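Local coordinates for glutamyl-tRNA synthetase (Methanothermobacter thermautotrophicus, PDB 3AII), which probably activates glutamate with ATP and transfers it to tRNA, as a non-discriminating archaeal enzyme of the class I aminoacyl-tRNA synthetase family, at residues L531-L539 and G545-K553; V494-A502 and G514-E522. One frame throughout, in Å; residues are numbered along the deposited sequence.

Contact 1 (L531-L539 and G545-K553); sequences LERFGFARL and GMVFYYAHK
M546 meets L539 at the start of the second segment, its CB 3.9 Å from L539 CD1. The same methyl is carried on over the ring of F548, standing 3.9 Å from the centroid and only 13° off the normal, a CH-pi contact to the middle of one face. L539 gets it there by setting CG anti to its own N. The ring of F548 starts close to A537, whose CB lies 3.9 Å from F548 CB, and A537, L539 and F548 pack together on the same side of the antiparallel hairpin. Y549 and R538 form a hydrogen-bonded pair: the N-H of each donates to the carbonyl oxygen of the other. Y550 turns its ring back toward the bulge at F534 and G535, CG anti to the backbone N (chi1 -165°), and its OH donates to F534 O at 2.7 Å, with that oxygen at the edge of the ring. An edge of the Y550 ring also meets the face of F534 in an offset edge-to-face pair, planes at 82°. G535 CA lies 3.6 Å from Y550 CE1, where a side chain would collide with the ring. A phenylalanine in place of Y550 would probably keep the ring pair but leave F534 O, at the classic beta bulge of F534 and G535 opposite L531, without its hydroxyl donor. A551 N donates a hydrogen bond to F536 O, and F536 N donates one to H552 O (2.8 Å). The imidazole of H552, turned obliquely to the F536 ring, donates from ND1 to the terminal carboxylate oxygen K553 O. Helix 386-397 packs on F536 and H552, strand 500-505 runs parallel beside 546-552, and D526 of the chain pairs with R538.

Contact 2 (V494-A502 and G514-E522); sequences VPAESALEA and GVIEADASE
L500 and I516 exchange two backbone hydrogen bonds, L500 N to I516 O and I516 N to L500 O (2.8 Å). A502 and G514 form the next hydrogen-bonded pair of this antiparallel hairpin, again with a bond in each direction. Water 2 donates to both G514 O and E501 OE2, the latter at 2.5 Å, and so bridges the E501 carboxylate to the carbonyl oxygen of G514. Between these pairs V515 CA comes 3.1 Å from L500 O in a CA-H...O contact. Around this ladder the packing is aliphatic. I516 CG2 lies 3.8 Å from A502 CB and equally near L500 CB, whereas V515 turns to A499 and V494, its CB 4.0 Å from A499 CB. L500, with CG anti to its carbonyl carbon (chi1 -60°), extends CD1 to S521 CB (3.7 Å) on the 3-10 turn. There S521 OG donates to A518 O, which also accepts from S521 N, so two bonds from one residue grip that carbonyl. Strand 402-408 flanks 511-516, Y447 of strand 445-449 lies against A499 and V515, and M546 of strand 546-552 packs on L500 and I516.

How the contacts relate
Reading from the N terminus, the chain leaves strand 489-495 of one six-stranded sheet, turns, and enters strand 500-505 of the next, so contact 2 begins at the passage between the two sheets of the anticodon-binding region. It closes the hairpin 500-505 to 511-516 before contact 1 opens, and the two hairpins follow in series without nesting. Contact 1 then joins 535-541 to the C-terminal strand 546-552. That last strand lies parallel beside 500-505, bringing both hairpins into one sheet. M546 is the meeting point: its CE is 3.5 Å from L500 CD1 and 3.8 Å from I516 CG2. The contact centres are about 14 Å apart.

Contact 1 (L531-L539 and G545-K553)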
# COMPACT_ATOMS: atom_id res chain seq x y z
N LEU A 531 6.27 -12.33 -19.89
CA LEU A 531 6.38 -11.96 -21.29
C LEU A 531 7.87 -11.89 -21.57
O LEU A 531 8.56 -10.96 -21.13
CB LEU A 531 5.69 -10.61 -21.51
CG LEU A 531 4.22 -10.61 -21.11
CD1 LEU A 531 3.57 -9.25 -21.36
CD2 LEU A 531 3.44 -11.72 -21.85
N GLU A 532 8.38 -12.90 -22.27
CA GLU A 532 9.82 -13.10 -22.32
C GLU A 532 10.54 -11.90 -22.94
O GLU A 532 10.06 -11.36 -23.94
CB GLU A 532 10.17 -14.36 -23.08
CG GLU A 532 9.57 -15.61 -22.43
CD GLU A 532 10.27 -16.87 -22.88
OE1 GLU A 532 11.47 -17.03 -22.55
OE2 GLU A 532 9.64 -17.68 -23.57
N ARG A 533 11.65 -11.52 -22.32
CA ARG A 533 12.45 -10.38 -22.78
C ARG A 533 11.68 -9.06 -22.70
O ARG A 533 12.09 -8.06 -23.30
CB ARG A 533 12.96 -10.62 -24.22
CG ARG A 533 13.79 -11.89 -24.39
CD ARG A 533 14.47 -11.97 -25.78
NE ARG A 533 15.50 -10.94 -25.97
CZ ARG A 533 15.35 -9.86 -26.72
NH1 ARG A 533 16.33 -8.97 -26.81
NH2 ARG A 533 14.22 -9.66 -27.38
N PHE A 534 10.57 -9.05 -21.97
CA PHE A 534 9.79 -7.84 -21.81
C PHE A 534 9.51 -7.57 -20.32
O PHE A 534 9.95 -6.57 -19.77
CB PHE A 534 8.51 -7.91 -22.65
CG PHE A 534 7.69 -6.64 -22.63
CD1 PHE A 534 8.06 -5.55 -23.41
CD2 PHE A 534 6.56 -6.54 -21.84
CE1 PHE A 534 7.31 -4.38 -23.39
CE2 PHE A 534 5.80 -5.37 -21.81
CZ PHE A 534 6.18 -4.29 -22.59
N GLY A 535 8.80 -8.49 -19.66
CA GLY A 535 8.59 -8.38 -18.23
C GLY A 535 7.50 -9.31 -17.71
O GLY A 535 6.81 -9.96 -18.50
N PHE A 536 7.35 -9.36 -16.40
CA PHE A 536 6.24 -10.11 -15.79
C PHE A 536 5.01 -9.23 -15.79
O PHE A 536 5.13 -8.01 -15.66
CB PHE A 536 6.59 -10.52 -14.37
CG PHE A 536 7.71 -11.51 -14.29
CD1 PHE A 536 7.45 -12.87 -14.30
CD2 PHE A 536 9.03 -11.09 -14.23
CE1 PHE A 536 8.48 -13.79 -14.23
CE2 PHE A 536 10.06 -12.01 -14.17
CZ PHE A 536 9.79 -13.36 -14.17
N ALA A 537 3.83 -9.83 -15.95
CA ALA A 537 2.60 -9.05 -16.00
C ALA A 537 1.39 -9.90 -15.64
O ALA A 537 1.38 -11.10 -15.89
CB ALA A 537 2.41 -8.45 -17.41
N ARG A 538 0.38 -9.26 -15.07
CA ARG A 538 -0.85 -9.97 -14.72
C ARG A 538 -1.91 -9.72 -15.78
O ARG A 538 -2.10 -8.58 -16.21
CB ARG A 538 -1.34 -9.48 -13.35
CG ARG A 538 -2.70 -10.03 -12.97
CD ARG A 538 -3.19 -9.50 -11.60
NE ARG A 538 -4.65 -9.66 -11.54
CZ ARG A 538 -5.50 -8.82 -12.12
NH1 ARG A 538 -6.80 -9.07 -12.07
NH2 ARG A 538 -5.06 -7.73 -12.75
N LEU A 539 -2.61 -10.77 -16.19
CA LEU A 539 -3.73 -10.63 -17.12
C LEU A 539 -4.94 -10.03 -16.39
O LEU A 539 -5.47 -10.61 -15.44
CB LEU A 539 -4.11 -11.97 -17.75
CG LEU A 539 -5.26 -11.84 -18.77
CD1 LEU A 539 -4.84 -10.98 -19.96
CD2 LEU A 539 -5.72 -13.23 -19.25
N GLY A 545 -8.62 -9.25 -27.42
CA GLY A 545 -7.78 -8.15 -27.01
C GLY A 545 -7.42 -8.27 -25.54
O GLY A 545 -7.98 -7.57 -24.70
N MET A 546 -6.49 -9.16 -25.24
CA MET A 546 -5.99 -9.31 -23.88
C MET A 546 -5.34 -8.02 -23.36
O MET A 546 -4.59 -7.35 -24.07
CB MET A 546 -4.96 -10.44 -23.85
CG MET A 546 -5.57 -11.81 -23.86
SD MET A 546 -4.27 -13.03 -24.10
CE MET A 546 -4.41 -13.35 -25.84
N VAL A 547 -5.63 -7.69 -22.12
CA VAL A 547 -4.97 -6.56 -21.47
C VAL A 547 -4.22 -7.03 -20.23
O VAL A 547 -4.82 -7.59 -19.32
CB VAL A 547 -5.98 -5.48 -21.08
CG1 VAL A 547 -5.26 -4.32 -20.43
CG2 VAL A 547 -6.75 -5.03 -22.32
N PHE A 548 -2.91 -6.80 -20.20
CA PHE A 548 -2.07 -7.14 -19.05
C PHE A 548 -1.68 -5.87 -18.34
O PHE A 548 -1.57 -4.81 -18.96
CB PHE A 548 -0.76 -7.80 -19.51
CG PHE A 548 -0.94 -9.12 -20.20
CD1 PHE A 548 -1.16 -9.18 -21.57
CD2 PHE A 548 -0.87 -10.31 -19.49
CE1 PHE A 548 -1.31 -10.40 -22.22
CE2 PHE A 548 -1.03 -11.53 -20.12
CZ PHE A 548 -1.25 -11.58 -21.49
N TYR A 549 -1.42 -5.99 -17.04
CA TYR A 549 -0.79 -4.94 -16.25
C TYR A 549 0.64 -5.34 -15.87
O TYR A 549 0.87 -6.40 -15.29
CB TYR A 549 -1.63 -4.61 -15.00
CG TYR A 549 -2.71 -3.59 -15.29
CD1 TYR A 549 -2.70 -2.34 -14.68
CD2 TYR A 549 -3.70 -3.86 -16.22
CE1 TYR A 549 -3.66 -1.39 -14.99
CE2 TYR A 549 -4.67 -2.93 -16.53
CZ TYR A 549 -4.64 -1.69 -15.91
OH TYR A 549 -5.61 -0.75 -16.22
N TYR A 550 1.60 -4.48 -16.23
CA TYR A 550 3.02 -4.75 -16.03
C TYR A 550 3.45 -4.72 -14.57
O TYR A 550 3.15 -3.77 -13.84
CB TYR A 550 3.83 -3.72 -16.82
CG TYR A 550 5.29 -4.04 -17.03
CD1 TYR A 550 5.69 -4.85 -18.09
CD2 TYR A 550 6.28 -3.50 -16.21
CE1 TYR A 550 7.03 -5.13 -18.31
CE2 TYR A 550 7.63 -3.77 -16.43
CZ TYR A 550 7.99 -4.59 -17.49
OH TYR A 550 9.32 -4.88 -17.74
N ALA A 551 4.18 -5.75 -14.15
CA ALA A 551 4.76 -5.75 -12.82
C ALA A 551 6.17 -5.18 -12.86
O ALA A 551 6.41 -4.07 -12.37
CB ALA A 551 4.78 -7.17 -12.24
N HIS A 552 7.09 -5.91 -13.47
CA HIS A 552 8.50 -5.53 -13.49
C HIS A 552 9.28 -6.41 -14.46
O HIS A 552 8.78 -7.43 -14.93
CB HIS A 552 9.10 -5.66 -12.08
CG HIS A 552 8.79 -6.98 -11.43
ND1 HIS A 552 9.39 -8.16 -11.83
CD2 HIS A 552 7.93 -7.31 -10.44
CE1 HIS A 552 8.91 -9.16 -11.11
NE2 HIS A 552 8.02 -8.67 -10.26
N LYS A 553 10.52 -6.02 -14.73
CA LYS A 553 11.39 -6.82 -15.60
C LYS A 553 11.62 -8.21 -15.01
O LYS A 553 11.42 -8.44 -13.82
CB LYS A 553 12.74 -6.10 -15.79
CG LYS A 553 12.61 -4.67 -16.27
CD LYS A 553 13.97 -3.99 -16.41
CE LYS A 553 14.80 -4.64 -17.50
NZ LYS A 553 16.13 -3.97 -17.67
OXT LYS A 553 12.02 -9.14 -15.71

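Contact 2 (V494-A502 and G514-E522)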
# COMPACT_ATOMS: atom_id res chain seq x y z
N VAL A 494 6.67 -13.64 -32.97
CA VAL A 494 5.35 -14.24 -33.03
C VAL A 494 5.00 -14.62 -34.47
O VAL A 494 5.08 -13.78 -35.37
CB VAL A 494 4.28 -13.27 -32.50
CG1 VAL A 494 2.91 -13.94 -32.51
CG2 VAL A 494 4.64 -12.79 -31.07
N PRO A 495 4.61 -15.88 -34.71
CA PRO A 495 4.16 -16.29 -36.05
C PRO A 495 3.01 -15.40 -36.51
O PRO A 495 2.07 -15.18 -35.74
CB PRO A 495 3.66 -17.72 -35.84
CG PRO A 495 4.34 -18.22 -34.61
CD PRO A 495 4.61 -17.00 -33.75
N ALA A 496 3.05 -14.90 -37.73
CA ALA A 496 2.05 -13.92 -38.15
C ALA A 496 0.64 -14.50 -38.23
O ALA A 496 -0.34 -13.82 -37.91
CB ALA A 496 2.44 -13.30 -39.48
N GLU A 497 0.54 -15.76 -38.65
CA GLU A 497 -0.76 -16.35 -38.98
C GLU A 497 -1.68 -16.45 -37.77
O GLU A 497 -2.90 -16.33 -37.90
CB GLU A 497 -0.58 -17.74 -39.61
CG GLU A 497 -0.05 -17.71 -41.03
CD GLU A 497 1.48 -17.64 -41.13
OE1 GLU A 497 2.17 -17.55 -40.09
OE2 GLU A 497 1.98 -17.68 -42.27
N SER A 498 -1.10 -16.68 -36.60
CA SER A 498 -1.89 -17.00 -35.42
C SER A 498 -1.76 -15.99 -34.27
O SER A 498 -2.28 -16.23 -33.18
CB SER A 498 -1.52 -18.39 -34.92
OG SER A 498 -0.12 -18.45 -34.65
N ALA A 499 -1.10 -14.88 -34.54
CA ALA A 499 -0.84 -13.84 -33.56
C ALA A 499 -2.14 -13.24 -33.03
O ALA A 499 -3.11 -13.08 -33.78
CB ALA A 499 0.01 -12.75 -34.20
N LEU A 500 -2.14 -12.91 -31.74
CA LEU A 500 -3.29 -12.32 -31.07
C LEU A 500 -2.99 -10.89 -30.65
O LEU A 500 -1.89 -10.58 -30.21
CB LEU A 500 -3.62 -13.12 -29.82
CG LEU A 500 -3.96 -14.59 -30.04
CD1 LEU A 500 -4.11 -15.29 -28.68
CD2 LEU A 500 -5.24 -14.69 -30.84
N GLU A 501 -3.99 -10.02 -30.73
CA GLU A 501 -3.80 -8.66 -30.25
C GLU A 501 -3.69 -8.66 -28.73
O GLU A 501 -4.43 -9.37 -28.04
CB GLU A 501 -4.96 -7.76 -30.70
CG GLU A 501 -5.09 -7.64 -32.20
CD GLU A 501 -3.89 -6.96 -32.83
OE1 GLU A 501 -3.37 -7.48 -33.83
OE2 GLU A 501 -3.46 -5.90 -32.30
N ALA A 502 -2.76 -7.87 -28.21
CA ALA A 502 -2.64 -7.69 -26.77
C ALA A 502 -2.12 -6.30 -26.45
O ALA A 502 -1.53 -5.64 -27.30
CB ALA A 502 -1.71 -8.74 -26.17
N GLY A 514 0.71 -4.52 -28.90
CA GLY A 514 1.50 -5.48 -29.67
C GLY A 514 0.72 -6.73 -29.98
O GLY A 514 -0.51 -6.72 -30.00
N VAL A 515 1.45 -7.81 -30.25
CA VAL A 515 0.84 -9.10 -30.50
C VAL A 515 1.49 -10.15 -29.61
O VAL A 515 2.64 -10.01 -29.20
CB VAL A 515 0.93 -9.53 -31.98
CG1 VAL A 515 0.06 -8.61 -32.85
CG2 VAL A 515 2.38 -9.54 -32.47
N ILE A 516 0.73 -11.19 -29.31
CA ILE A 516 1.21 -12.25 -28.43
C ILE A 516 0.94 -13.60 -29.11
O ILE A 516 0.05 -13.72 -29.94
CB ILE A 516 0.54 -12.13 -27.02
CG1 ILE A 516 1.22 -13.05 -25.99
CG2 ILE A 516 -0.99 -12.38 -27.11
CD1 ILE A 516 0.85 -12.72 -24.53
N GLU A 517 1.73 -14.60 -28.77
CA GLU A 517 1.56 -15.91 -29.39
C GLU A 517 0.21 -16.57 -29.03
O GLU A 517 -0.38 -16.27 -28.00
CB GLU A 517 2.73 -16.81 -29.04
CG GLU A 517 2.72 -17.31 -27.62
CD GLU A 517 3.95 -18.13 -27.31
OE1 GLU A 517 3.89 -19.37 -27.43
OE2 GLU A 517 4.99 -17.52 -26.98
N ALA A 518 -0.25 -17.44 -29.93
CA ALA A 518 -1.56 -18.08 -29.84
C ALA A 518 -1.88 -18.71 -28.49
O ALA A 518 -3.02 -18.62 -28.02
CB ALA A 518 -1.71 -19.13 -30.95
N ASP A 519 -0.91 -19.36 -27.86
CA ASP A 519 -1.17 -20.04 -26.59
C ASP A 519 -1.62 -19.14 -25.44
O ASP A 519 -2.23 -19.60 -24.48
CB ASP A 519 0.04 -20.86 -26.16
CG ASP A 519 0.09 -22.21 -26.84
OD1 ASP A 519 -0.99 -22.79 -27.10
OD2 ASP A 519 1.22 -22.69 -27.11
N ALA A 520 -1.30 -17.85 -25.51
CA ALA A 520 -1.71 -16.91 -24.51
C ALA A 520 -3.23 -16.92 -24.33
O ALA A 520 -3.73 -16.59 -23.27
CB ALA A 520 -1.22 -15.50 -24.87
N SER A 521 -3.95 -17.34 -25.37
CA SER A 521 -5.42 -17.40 -25.28
C SER A 521 -5.92 -18.37 -24.21
O SER A 521 -7.08 -18.31 -23.81
CB SER A 521 -6.04 -17.75 -26.64
OG SER A 521 -5.65 -19.03 -27.07
N GLU A 522 -5.04 -19.27 -23.75
CA GLU A 522 -5.37 -20.18 -22.65
C GLU A 522 -5.41 -19.51 -21.26
O GLU A 522 -5.90 -20.10 -20.29
CB GLU A 522 -4.37 -21.35 -22.61
CG GLU A 522 -3.01 -20.99 -22.00
CD GLU A 522 -1.93 -22.02 -22.30
OE1 GLU A 522 -2.28 -23.15 -22.68
OE2 GLU A 522 -0.74 -21.70 -22.15
O HOH W 1 1.23 -16.82 -32.98
O HOH W 2 -1.78 -4.61 -30.90